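Side-chain contacts in CDP-4-keto-6-deoxy-D-glucose-3-dehydrase (Yersinia pseudotuberculosis, PDB 3BB8), which probably removes the C3 hydroxyl group of CDP-4-keto-6-deoxy-D-glucose, with a vitamin B6-derived cofactor, on the way to a 3,6-dideoxy sugar of lipopolysaccharide: residues A[25-30]-A[422-427]; A[112-117]-A[152-157]; A[123-128]-A[384-389]. The protein carries 1 engineered substitution. All coordinates share one frame; numbering follows the deposited sequence.

Contact 1: residues A[25-30]-A[422-427]; sequences KPFEAG and LDYVVS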
ATOM      1  N   LYS A  25       0.048  12.785 -30.626  1.00 96.29           N
ATOM      2  CA  LYS A  25      -0.882  12.989 -31.732  1.00 96.06           C
ATOM      3  C   LYS A  25      -1.055  14.475 -32.041  1.00 95.28           C
ATOM      4  O   LYS A  25      -1.138  15.303 -31.134  1.00 95.29           O
ATOM      5  CB  LYS A  25      -2.244  12.376 -31.382  1.00 96.78           C
ATOM      6  CG  LYS A  25      -3.293  12.485 -32.479  1.00 97.83           C
ATOM      7  CD  LYS A  25      -2.933  11.627 -33.682  1.00 98.51           C
ATOM      8  CE  LYS A  25      -3.920  11.831 -34.822  1.00 99.21           C
ATOM      9  NZ  LYS A  25      -5.318  11.496 -34.426  1.00 99.25           N
ATOM     10  N   PRO A  26      -1.103  14.834 -33.336  1.00 94.38           N
ATOM     11  CA  PRO A  26      -1.273  16.241 -33.711  1.00 93.12           C
ATOM     12  C   PRO A  26      -2.583  16.764 -33.137  1.00 91.89           C
ATOM     13  O   PRO A  26      -3.618  16.104 -33.248  1.00 91.26           O
ATOM     14  CB  PRO A  26      -1.301  16.186 -35.236  1.00 93.59           C
ATOM     15  CG  PRO A  26      -0.434  15.007 -35.546  1.00 94.14           C
ATOM     16  CD  PRO A  26      -0.896  13.997 -34.529  1.00 94.30           C
ATOM     17  N   PHE A  27      -2.535  17.945 -32.527  1.00 90.69           N
ATOM     18  CA  PHE A  27      -3.726  18.562 -31.956  1.00 89.44           C
ATOM     19  C   PHE A  27      -4.801  18.770 -33.018  1.00 88.58           C
ATOM     20  O   PHE A  27      -4.500  19.117 -34.160  1.00 88.65           O
ATOM     21  CB  PHE A  27      -3.375  19.895 -31.294  1.00 88.80           C
ATOM     22  CG  PHE A  27      -4.547  20.579 -30.651  1.00 88.24           C
ATOM     23  CD1 PHE A  27      -5.249  19.965 -29.627  1.00 87.58           C
ATOM     24  CD2 PHE A  27      -4.947  21.837 -31.071  1.00 87.93           C
ATOM     25  CE1 PHE A  27      -6.328  20.593 -29.034  1.00 87.01           C
ATOM     26  CE2 PHE A  27      -6.025  22.470 -30.481  1.00 87.18           C
ATOM     27  CZ  PHE A  27      -6.717  21.847 -29.461  1.00 86.71           C
ATOM     28  N   GLU A  28      -6.055  18.557 -32.633  1.00 87.12           N
ATOM     29  CA  GLU A  28      -7.183  18.815 -33.520  1.00 85.29           C
ATOM     30  C   GLU A  28      -8.382  19.352 -32.746  1.00 83.90           C
ATOM     31  O   GLU A  28      -8.987  18.638 -31.945  1.00 83.84           O
ATOM     32  CB  GLU A  28      -7.573  17.542 -34.276  1.00 85.64           C
ATOM     33  CG  GLU A  28      -8.354  17.796 -35.555  1.00 87.21           C
ATOM     34  CD  GLU A  28      -8.684  16.516 -36.299  1.00 88.54           C
ATOM     35  OE1 GLU A  28      -9.615  16.535 -37.132  1.00 89.07           O
ATOM     36  OE2 GLU A  28      -8.014  15.492 -36.050  1.00 88.85           O
ATOM     37  N   ALA A  29      -8.719  20.614 -32.988  1.00 82.02           N
ATOM     38  CA  ALA A  29      -9.735  21.304 -32.195  1.00 79.97           C
ATOM     39  C   ALA A  29     -11.059  20.568 -32.380  1.00 78.48           C
ATOM     40  O   ALA A  29     -11.401  20.152 -33.485  1.00 78.74           O
ATOM     41  CB  ALA A  29      -9.871  22.736 -32.690  1.00 79.74           C
ATOM     42  N   GLY A  30     -11.802  20.413 -31.289  1.00 76.91           N
ATOM     43  CA  GLY A  30     -13.088  19.744 -31.363  1.00 75.50           C
ATOM     44  C   GLY A  30     -13.047  18.236 -31.219  1.00 74.54           C
ATOM     45  O   GLY A  30     -14.011  17.631 -30.742  1.00 74.10           O
ATOM     46  N   LEU A 422      -3.599  24.795 -25.311  1.00 41.91           N
ATOM     47  CA  LEU A 422      -3.947  25.927 -24.474  1.00 42.61           C
ATOM     48  C   LEU A 422      -4.696  27.032 -25.208  1.00 45.68           C
ATOM     49  O   LEU A 422      -5.686  27.562 -24.692  1.00 46.42           O
ATOM     50  CB  LEU A 422      -2.690  26.495 -23.818  1.00 41.76           C
ATOM     51  CG  LEU A 422      -1.914  25.515 -22.929  1.00 43.37           C
ATOM     52  CD1 LEU A 422      -0.753  26.243 -22.265  1.00 44.01           C
ATOM     53  CD2 LEU A 422      -2.838  24.922 -21.873  1.00 42.62           C
ATOM     54  N   ASP A 423      -4.222  27.390 -26.398  1.00 45.03           N
ATOM     55  CA  ASP A 423      -4.877  28.430 -27.180  1.00 45.43           C
ATOM     56  C   ASP A 423      -6.329  28.028 -27.411  1.00 44.62           C
ATOM     57  O   ASP A 423      -7.232  28.864 -27.338  1.00 42.62           O
ATOM     58  CB  ASP A 423      -4.157  28.626 -28.521  1.00 44.70           C
ATOM     59  CG  ASP A 423      -2.895  29.458 -28.389  1.00 46.84           C
ATOM     60  OD1 ASP A 423      -1.995  29.319 -29.244  1.00 46.77           O
ATOM     61  OD2 ASP A 423      -2.804  30.265 -27.434  1.00 47.94           O
ATOM     62  N   TYR A 424      -6.547  26.743 -27.677  1.00 43.44           N
ATOM     63  CA  TYR A 424      -7.893  26.245 -27.910  1.00 43.99           C
ATOM     64  C   TYR A 424      -8.748  26.432 -26.662  1.00 45.65           C
ATOM     65  O   TYR A 424      -9.910  26.833 -26.753  1.00 46.52           O
ATOM     66  CB  TYR A 424      -7.869  24.764 -28.284  1.00 43.46           C
ATOM     67  CG  TYR A 424      -9.249  24.149 -28.320  1.00 43.61           C
ATOM     68  CD1 TYR A 424     -10.137  24.437 -29.356  1.00 43.84           C
ATOM     69  CD2 TYR A 424      -9.691  23.324 -27.287  1.00 43.95           C
ATOM     70  CE1 TYR A 424     -11.431  23.919 -29.362  1.00 43.73           C
ATOM     71  CE2 TYR A 424     -10.982  22.802 -27.283  1.00 43.21           C
ATOM     72  CZ  TYR A 424     -11.844  23.104 -28.322  1.00 43.75           C
ATOM     73  OH  TYR A 424     -13.115  22.589 -28.325  1.00 45.76           O
ATOM     74  N   VAL A 425      -8.173  26.128 -25.502  1.00 44.37           N
ATOM     75  CA  VAL A 425      -8.887  26.276 -24.245  1.00 43.90           C
ATOM     76  C   VAL A 425      -9.280  27.735 -24.055  1.00 44.11           C
ATOM     77  O   VAL A 425     -10.427  28.040 -23.727  1.00 43.12           O
ATOM     78  CB  VAL A 425      -8.016  25.813 -23.046  1.00 43.70           C
ATOM     79  CG1 VAL A 425      -8.602  26.306 -21.732  1.00 38.48           C
ATOM     80  CG2 VAL A 425      -7.925  24.299 -23.041  1.00 43.20           C
ATOM     81  N   VAL A 426      -8.319  28.629 -24.261  1.00 44.11           N
ATOM     82  CA  VAL A 426      -8.556  30.059 -24.116  1.00 45.17           C
ATOM     83  C   VAL A 426      -9.697  30.557 -25.009  1.00 46.03           C
ATOM     84  O   VAL A 426     -10.496  31.390 -24.588  1.00 46.78           O
ATOM     85  CB  VAL A 426      -7.271  30.873 -24.432  1.00 44.16           C
ATOM     86  CG1 VAL A 426      -7.607  32.343 -24.621  1.00 43.14           C
ATOM     87  CG2 VAL A 426      -6.281  30.735 -23.295  1.00 42.60           C
ATOM     88  N   SER A 427      -9.778  30.049 -26.233  1.00 46.03           N
ATOM     89  CA  SER A 427     -10.830  30.485 -27.142  1.00 46.15           C
ATOM     90  C   SER A 427     -12.187  30.039 -26.608  1.00 46.15           C
ATOM     91  O   SER A 427     -13.204  30.709 -26.821  1.00 45.14           O
ATOM     92  CB  SER A 427     -10.600  29.923 -28.554  1.00 45.78           C
ATOM     93  OG  SER A 427     -10.966  28.557 -28.650  1.00 46.59           O
TER
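F27 and Y424 form an offset edge-to-face (T-shaped) aromatic pair, the rim of F27 turned toward the face of Y424, with ring centroids 5.8 Å apart and planes inclined at 62°. The leading atom of the F27 rim is CZ, which lies 3.3 Å from Y424 CB. Both CB and CG of Y424 sit near the plane of the F27 ring, so phenylalanine addresses the root of the tyrosine rather than its hydroxyl end. Over one face of F27, toward the rim, lies the backbone N of A29. The chain thus runs on alongside its own aromatic side chain, and the methyl of A29 also reaches the tyrosine, CB standing 3.8 Å from Y424 CD1. Alanine suits this place because a short side chain lets the loop backbone pass close beside the ring. G30 continues the line toward the outer end of Y424; its phi of 87° is readily taken up by a residue without CB. Y424 reaches outward from the helix because its CG stands anti to the backbone N (chi1 171°), and its hydroxyl is hydrogen-bonded to the carbonyl of A369, which helps fix the ring. One turn on, S427 OG donates a 2.8 Å bond to Y424 O, a serine hydroxyl bonding back to its own helix. The contact is a surface one, laying the loop between helices 17-21 and 43-55 over helix 419-432. F27 also meets the ring of H421 on that helix, while L422 and V426 turn to helix 293-323.

Contact 2: residues A[112-117]-A[152-157]; sequences EVITVA and EAAVSD
E112 opens strand 112-115 with a buried carboxylate that S156 reaches by hydrogen bond: S156 OG donates to E112 OE1 over 2.7 Å, arriving on the syn side but 30° out of the carboxylate plane. The glutamate chain runs extended beyond CG, which carries its acid group across to the serine. The other oxygen, OE2, forms a salt bridge with R393, so each oxygen has a partner and the burial of a probable negative charge is compensated. Serine fits here because its small hydroxyl both gives and accepts, taking a further bond from the backbone N of K158.

Two residues on, I114 points to the same side of the strand and changes the chemistry to apolar. Its tip, CD1, lies 3.6 Å from V155 CG2, the two side chains crossing at about a right angle, and 4.0 Å from the methyl of A154. The long isoleucine spans the gap, while compact alanine lets the end of helix 151-154 come near the strand.

This is the packing of a beta-alpha-beta crossover: the chain from strand 133-140 to strand 159-165 passes over strand 112-115, their shared parallel neighbour in the central sheet of the aspartate aminotransferase fold.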
ATOM      1  N   GLU A 112      -3.755  17.145  18.840  1.00 42.15           N
ATOM      2  CA  GLU A 112      -4.276  17.856  17.680  1.00 40.89           C
ATOM      3  C   GLU A 112      -3.240  18.138  16.615  1.00 40.06           C
ATOM      4  O   GLU A 112      -2.066  18.371  16.903  1.00 40.03           O
ATOM      5  CB  GLU A 112      -4.935  19.167  18.121  1.00 40.09           C
ATOM      6  CG  GLU A 112      -6.097  18.952  19.087  1.00 41.00           C
ATOM      7  CD  GLU A 112      -6.603  20.240  19.717  1.00 43.10           C
ATOM      8  OE1 GLU A 112      -5.823  21.216  19.796  1.00 41.04           O
ATOM      9  OE2 GLU A 112      -7.778  20.263  20.154  1.00 42.84           O
ATOM     10  N   VAL A 113      -3.702  18.095  15.373  1.00 39.58           N
ATOM     11  CA  VAL A 113      -2.869  18.364  14.213  1.00 38.79           C
ATOM     12  C   VAL A 113      -3.572  19.489  13.447  1.00 39.22           C
ATOM     13  O   VAL A 113      -4.744  19.359  13.080  1.00 36.58           O
ATOM     14  CB  VAL A 113      -2.773  17.120  13.298  1.00 37.61           C
ATOM     15  CG1 VAL A 113      -1.863  17.407  12.129  1.00 36.97           C
ATOM     16  CG2 VAL A 113      -2.275  15.925  14.089  1.00 35.00           C
ATOM     17  N   ILE A 114      -2.867  20.596  13.234  1.00 39.69           N
ATOM     18  CA  ILE A 114      -3.431  21.727  12.506  1.00 40.48           C
ATOM     19  C   ILE A 114      -3.308  21.496  11.002  1.00 39.70           C
ATOM     20  O   ILE A 114      -2.248  21.096  10.506  1.00 40.32           O
ATOM     21  CB  ILE A 114      -2.708  23.041  12.868  1.00 41.66           C
ATOM     22  CG1 ILE A 114      -3.045  23.434  14.309  1.00 40.94           C
ATOM     23  CG2 ILE A 114      -3.115  24.147  11.897  1.00 42.08           C
ATOM     24  CD1 ILE A 114      -2.250  24.623  14.827  1.00 43.40           C
ATOM     25  N   THR A 115      -4.396  21.739  10.278  1.00 37.16           N
ATOM     26  CA  THR A 115      -4.391  21.545   8.830  1.00 36.85           C
ATOM     27  C   THR A 115      -5.518  22.391   8.233  1.00 36.23           C
ATOM     28  O   THR A 115      -6.150  23.163   8.949  1.00 38.40           O
ATOM     29  CB  THR A 115      -4.593  20.038   8.489  1.00 35.62           C
ATOM     30  OG1 THR A 115      -4.416  19.830   7.085  1.00 37.38           O
ATOM     31  CG2 THR A 115      -5.986  19.577   8.886  1.00 34.66           C
ATOM     32  N   VAL A 116      -5.771  22.264   6.936  1.00 34.10           N
ATOM     33  CA  VAL A 116      -6.849  23.032   6.315  1.00 33.51           C
ATOM     34  C   VAL A 116      -7.892  22.078   5.752  1.00 34.64           C
ATOM     35  O   VAL A 116      -7.587  20.915   5.479  1.00 36.30           O
ATOM     36  CB  VAL A 116      -6.323  23.959   5.188  1.00 32.00           C
ATOM     37  CG1 VAL A 116      -5.311  24.940   5.768  1.00 31.92           C
ATOM     38  CG2 VAL A 116      -5.695  23.142   4.064  1.00 32.90           C
ATOM     39  N   ALA A 117      -9.125  22.559   5.602  1.00 34.56           N
ATOM     40  CA  ALA A 117     -10.211  21.735   5.080  1.00 33.38           C
ATOM     41  C   ALA A 117     -10.307  21.774   3.548  1.00 34.36           C
ATOM     42  O   ALA A 117     -10.996  20.955   2.930  1.00 34.12           O
ATOM     43  CB  ALA A 117     -11.526  22.165   5.706  1.00 34.83           C
ATOM     44  N   GLU A 152      -1.627  30.417  14.246  1.00 53.37           N
ATOM     45  CA  GLU A 152      -1.400  30.841  15.624  1.00 54.32           C
ATOM     46  C   GLU A 152      -2.575  30.630  16.577  1.00 54.30           C
ATOM     47  O   GLU A 152      -2.429  29.996  17.623  1.00 54.52           O
ATOM     48  CB  GLU A 152      -1.006  32.319  15.626  1.00 57.10           C
ATOM     49  CG  GLU A 152      -0.878  32.959  17.001  1.00 61.84           C
ATOM     50  CD  GLU A 152       0.408  32.588  17.710  1.00 63.96           C
ATOM     51  OE1 GLU A 152       1.500  32.951  17.213  1.00 64.45           O
ATOM     52  OE2 GLU A 152       0.322  31.934  18.770  1.00 65.51           O
ATOM     53  N   ALA A 153      -3.736  31.165  16.221  1.00 54.03           N
ATOM     54  CA  ALA A 153      -4.914  31.052  17.075  1.00 53.98           C
ATOM     55  C   ALA A 153      -5.474  29.641  17.187  1.00 54.45           C
ATOM     56  O   ALA A 153      -6.264  29.358  18.087  1.00 54.70           O
ATOM     57  CB  ALA A 153      -6.003  32.005  16.589  1.00 52.45           C
ATOM     58  N   ALA A 154      -5.078  28.757  16.277  1.00 54.12           N
ATOM     59  CA  ALA A 154      -5.570  27.381  16.314  1.00 54.00           C
ATOM     60  C   ALA A 154      -4.707  26.499  17.220  1.00 54.24           C
ATOM     61  O   ALA A 154      -5.062  25.356  17.516  1.00 54.12           O
ATOM     62  CB  ALA A 154      -5.613  26.804  14.904  1.00 52.27           C
ATOM     63  N   VAL A 155      -3.575  27.036  17.661  1.00 54.22           N
ATOM     64  CA  VAL A 155      -2.675  26.293  18.530  1.00 54.19           C
ATOM     65  C   VAL A 155      -3.193  26.248  19.963  1.00 55.51           C
ATOM     66  O   VAL A 155      -3.749  27.227  20.469  1.00 55.39           O
ATOM     67  CB  VAL A 155      -1.277  26.917  18.544  1.00 52.74           C
ATOM     68  CG1 VAL A 155      -0.350  26.082  19.412  1.00 53.40           C
ATOM     69  CG2 VAL A 155      -0.743  27.020  17.128  1.00 50.72           C
ATOM     70  N   SER A 156      -3.018  25.099  20.607  1.00 56.21           N
ATOM     71  CA  SER A 156      -3.446  24.922  21.987  1.00 57.34           C
ATOM     72  C   SER A 156      -2.497  23.973  22.708  1.00 58.39           C
ATOM     73  O   SER A 156      -1.473  23.560  22.160  1.00 57.67           O
ATOM     74  CB  SER A 156      -4.873  24.365  22.053  1.00 57.20           C
ATOM     75  OG  SER A 156      -4.921  23.004  21.670  1.00 56.05           O
ATOM     76  N   ASP A 157      -2.847  23.640  23.943  1.00 59.03           N
ATOM     77  CA  ASP A 157      -2.041  22.748  24.761  1.00 60.33           C
ATOM     78  C   ASP A 157      -1.972  21.339  24.171  1.00 59.14           C
ATOM     79  O   ASP A 157      -1.071  20.568  24.499  1.00 59.13           O
ATOM     80  CB  ASP A 157      -2.616  22.697  26.179  1.00 64.58           C
ATOM     81  CG  ASP A 157      -4.117  22.424  26.192  1.00 69.34           C
ATOM     82  OD1 ASP A 157      -4.865  23.154  25.495  1.00 72.25           O
ATOM     83  OD2 ASP A 157      -4.550  21.487  26.901  1.00 71.85           O
TER

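Contact 3: residues A[123-128]-A[384-389]; sequences TVNPTI and QPYFHD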
ATOM      1  N   THR A 123      -4.544  13.687   3.152  1.00 30.65           N
ATOM      2  CA  THR A 123      -3.586  14.612   3.771  1.00 29.22           C
ATOM      3  C   THR A 123      -3.972  14.670   5.246  1.00 26.57           C
ATOM      4  O   THR A 123      -3.125  14.786   6.131  1.00 25.88           O
ATOM      5  CB  THR A 123      -3.715  16.041   3.193  1.00 29.55           C
ATOM      6  OG1 THR A 123      -3.242  16.047   1.848  1.00 29.54           O
ATOM      7  CG2 THR A 123      -2.918  17.059   4.026  1.00 28.07           C
ATOM      8  N   VAL A 124      -5.275  14.549   5.489  1.00 26.92           N
ATOM      9  CA  VAL A 124      -5.844  14.635   6.832  1.00 25.05           C
ATOM     10  C   VAL A 124      -6.205  13.301   7.490  1.00 26.26           C
ATOM     11  O   VAL A 124      -6.104  13.170   8.715  1.00 28.27           O
ATOM     12  CB  VAL A 124      -7.110  15.545   6.806  1.00 25.20           C
ATOM     13  CG1 VAL A 124      -7.774  15.604   8.176  1.00 19.50           C
ATOM     14  CG2 VAL A 124      -6.718  16.959   6.358  1.00 27.71           C
ATOM     15  N   ASN A 125      -6.613  12.313   6.694  1.00 22.77           N
ATOM     16  CA  ASN A 125      -7.014  11.031   7.258  1.00 24.07           C
ATOM     17  C   ASN A 125      -6.021  10.372   8.221  1.00 23.78           C
ATOM     18  O   ASN A 125      -6.423   9.865   9.267  1.00 25.81           O
ATOM     19  CB  ASN A 125      -7.393  10.055   6.132  1.00 24.00           C
ATOM     20  CG  ASN A 125      -8.613  10.525   5.343  1.00 25.04           C
ATOM     21  OD1 ASN A 125      -9.255  11.533   5.699  1.00 24.27           O
ATOM     22  ND2 ASN A 125      -8.953   9.796   4.285  1.00 18.31           N
ATOM     23  N   PRO A 126      -4.716  10.374   7.891  1.00 24.05           N
ATOM     24  CA  PRO A 126      -3.748   9.744   8.798  1.00 25.46           C
ATOM     25  C   PRO A 126      -3.900  10.252  10.233  1.00 27.17           C
ATOM     26  O   PRO A 126      -3.801   9.481  11.180  1.00 27.89           O
ATOM     27  CB  PRO A 126      -2.398  10.113   8.176  1.00 25.83           C
ATOM     28  CG  PRO A 126      -2.719  10.165   6.694  1.00 21.64           C
ATOM     29  CD  PRO A 126      -4.043  10.925   6.702  1.00 23.58           C
ATOM     30  N   THR A 127      -4.147  11.550  10.382  1.00 29.28           N
ATOM     31  CA  THR A 127      -4.334  12.155  11.699  1.00 29.97           C
ATOM     32  C   THR A 127      -5.483  11.471  12.420  1.00 29.83           C
ATOM     33  O   THR A 127      -5.350  11.064  13.570  1.00 32.11           O
ATOM     34  CB  THR A 127      -4.656  13.662  11.584  1.00 29.94           C
ATOM     35  OG1 THR A 127      -3.465  14.379  11.234  1.00 30.28           O
ATOM     36  CG2 THR A 127      -5.207  14.201  12.891  1.00 27.37           C
ATOM     37  N   ILE A 128      -6.609  11.351  11.732  1.00 29.95           N
ATOM     38  CA  ILE A 128      -7.800  10.714  12.285  1.00 29.55           C
ATOM     39  C   ILE A 128      -7.595   9.208  12.514  1.00 30.90           C
ATOM     40  O   ILE A 128      -8.072   8.638  13.503  1.00 27.99           O
ATOM     41  CB  ILE A 128      -9.007  10.890  11.326  1.00 28.65           C
ATOM     42  CG1 ILE A 128      -9.273  12.379  11.089  1.00 28.01           C
ATOM     43  CG2 ILE A 128     -10.229  10.197  11.891  1.00 27.19           C
ATOM     44  CD1 ILE A 128     -10.266  12.668   9.997  1.00 29.06           C
ATOM     45  N   GLN A 384     -17.839  16.850   3.753  1.00 31.06           N
ATOM     46  CA  GLN A 384     -17.859  15.589   3.029  1.00 30.82           C
ATOM     47  C   GLN A 384     -18.624  14.593   3.870  1.00 29.77           C
ATOM     48  O   GLN A 384     -18.523  14.606   5.091  1.00 30.47           O
ATOM     49  CB  GLN A 384     -16.433  15.086   2.781  1.00 30.88           C
ATOM     50  CG  GLN A 384     -15.714  15.821   1.663  1.00 30.22           C
ATOM     51  CD  GLN A 384     -16.183  15.392   0.293  1.00 31.33           C
ATOM     52  OE1 GLN A 384     -16.010  16.113  -0.688  1.00 36.99           O
ATOM     53  NE2 GLN A 384     -16.756  14.203   0.209  1.00 30.91           N
ATOM     54  N   PRO A 385     -19.404  13.713   3.231  1.00 30.18           N
ATOM     55  CA  PRO A 385     -20.171  12.726   3.984  1.00 30.38           C
ATOM     56  C   PRO A 385     -19.406  11.901   5.007  1.00 32.72           C
ATOM     57  O   PRO A 385     -19.952  11.622   6.071  1.00 32.79           O
ATOM     58  CB  PRO A 385     -20.820  11.860   2.895  1.00 29.50           C
ATOM     59  CG  PRO A 385     -20.098  12.188   1.657  1.00 29.98           C
ATOM     60  CD  PRO A 385     -19.717  13.635   1.800  1.00 30.74           C
ATOM     61  N   TYR A 386     -18.154  11.519   4.729  1.00 31.90           N
ATOM     62  CA  TYR A 386     -17.434  10.699   5.719  1.00 30.51           C
ATOM     63  C   TYR A 386     -17.011  11.492   6.930  1.00 30.04           C
ATOM     64  O   TYR A 386     -16.557  10.919   7.911  1.00 30.58           O
ATOM     65  CB  TYR A 386     -16.204   9.982   5.116  1.00 31.29           C
ATOM     66  CG  TYR A 386     -14.919  10.800   5.014  1.00 30.09           C
ATOM     67  CD1 TYR A 386     -14.693  11.663   3.929  1.00 29.52           C
ATOM     68  CD2 TYR A 386     -13.911  10.669   5.972  1.00 27.54           C
ATOM     69  CE1 TYR A 386     -13.485  12.368   3.796  1.00 28.31           C
ATOM     70  CE2 TYR A 386     -12.694  11.368   5.852  1.00 30.19           C
ATOM     71  CZ  TYR A 386     -12.487  12.213   4.759  1.00 30.52           C
ATOM     72  OH  TYR A 386     -11.282  12.873   4.615  1.00 28.49           O
ATOM     73  N   PHE A 387     -17.159  12.812   6.879  1.00 29.36           N
ATOM     74  CA  PHE A 387     -16.786  13.632   8.033  1.00 31.98           C
ATOM     75  C   PHE A 387     -17.963  13.849   8.990  1.00 33.88           C
ATOM     76  O   PHE A 387     -17.839  14.570   9.977  1.00 34.31           O
ATOM     77  CB  PHE A 387     -16.258  14.996   7.586  1.00 29.21           C
ATOM     78  CG  PHE A 387     -14.791  15.185   7.828  1.00 30.33           C
ATOM     79  CD1 PHE A 387     -13.849  14.626   6.961  1.00 29.75           C
ATOM     80  CD2 PHE A 387     -14.346  15.915   8.928  1.00 28.56           C
ATOM     81  CE1 PHE A 387     -12.472  14.799   7.189  1.00 27.38           C
ATOM     82  CE2 PHE A 387     -12.981  16.097   9.171  1.00 28.62           C
ATOM     83  CZ  PHE A 387     -12.037  15.536   8.294  1.00 28.99           C
ATOM     84  N   HIS A 388     -19.093  13.214   8.696  1.00 37.00           N
ATOM     85  CA  HIS A 388     -20.294  13.365   9.509  1.00 42.77           C
ATOM     86  C   HIS A 388     -20.099  13.189  11.007  1.00 44.36           C
ATOM     87  O   HIS A 388     -20.630  13.972  11.789  1.00 45.35           O
ATOM     88  CB  HIS A 388     -21.379  12.400   9.024  1.00 47.18           C
ATOM     89  CG  HIS A 388     -22.706  12.593   9.693  1.00 53.82           C
ATOM     90  ND1 HIS A 388     -22.942  12.236  11.004  1.00 57.02           N
ATOM     91  CD2 HIS A 388     -23.872  13.107   9.230  1.00 55.38           C
ATOM     92  CE1 HIS A 388     -24.194  12.518  11.319  1.00 57.04           C
ATOM     93  NE2 HIS A 388     -24.779  13.048  10.260  1.00 56.72           N
ATOM     94  N   ASP A 389     -19.335  12.177  11.411  1.00 46.23           N
ATOM     95  CA  ASP A 389     -19.116  11.920  12.832  1.00 47.11           C
ATOM     96  C   ASP A 389     -17.684  12.064  13.331  1.00 46.71           C
ATOM     97  O   ASP A 389     -17.411  11.817  14.500  1.00 46.88           O
ATOM     98  CB  ASP A 389     -19.632  10.524  13.182  1.00 51.06           C
ATOM     99  CG  ASP A 389     -21.144  10.449  13.176  1.00 53.32           C
ATOM    100  OD1 ASP A 389     -21.691   9.480  12.602  1.00 56.36           O
ATOM    101  OD2 ASP A 389     -21.785  11.361  13.750  1.00 53.83           O
TER
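N125 and Y386 make the polar part of a buried side-chain contact between helix 121-129, which borders the cofactor pocket, and the 3-10 turn around 385-387, close to the subunit interface. The tyrosine hydroxyl donates to the asparagine: Y386 OH lies 2.7 Å from N125 OD1, in the carbonyl plane and on a lone pair, with a C=O...donor angle of 133°. Seen from the ring, the oxygen comes at the edge, and the amide plane stands 85° from the ring plane. An asparagine suits the place because it can accept at one end and donate at the other: its ND2 is hydrogen-bonded to the carbonyl of G286 of the second subunit, and these two bonds together settle which way the amide is turned. With chi1 at 83°, Y386 CG lies between its own backbone N and carbonyl carbon, a placement that sends the long ring across to the helix.

F387 supplies the apolar part. V124 and I128, one helical turn apart, both meet its outermost atom: I128 CD1 is 3.8 Å from F387 CZ, while V124 CG1 is more loosely placed near the ring plane at 4.3 Å. Branched aliphatic residues here offer methyls to a flat neighbour. F387 CD1 in turn lies 3.5 Å above the plane of the Y386 ring, near its rim, so the two aromatics brace one another.

On the same helix, T123 OG1 bonds D191 and weakly the pyridoxal phosphate N1. Helix 121-129 packs against helix 86-96 through P126 and T127 and against strands 112-115 and 133-140 through V124 and T127, while the 384-389 turn leads toward strand 393-394 and its Y386 also packs on S283 of the second subunit.

How the contacts relate
Contact 1 is a surface contact, its centre 44 Å from that of contact 2 and on the opposite side of the chain's centre. It relies on aromatic and methyl surfaces with no hydrogen bond between its segments. Contacts 2 and 3 are buried, 15 Å apart between centres, and touch: V113 CG2 lies 3.5 Å from T127 OG1, where strand 112-115 meets helix 121-129, the next element in the chain. Each pairs one short side-chain hydrogen bond with an apolar patch, but contact 2 satisfies a carboxylate within the subunit, whereas contact 3 uses a neutral amide whose second bond reaches the other subunit, near the cofactor.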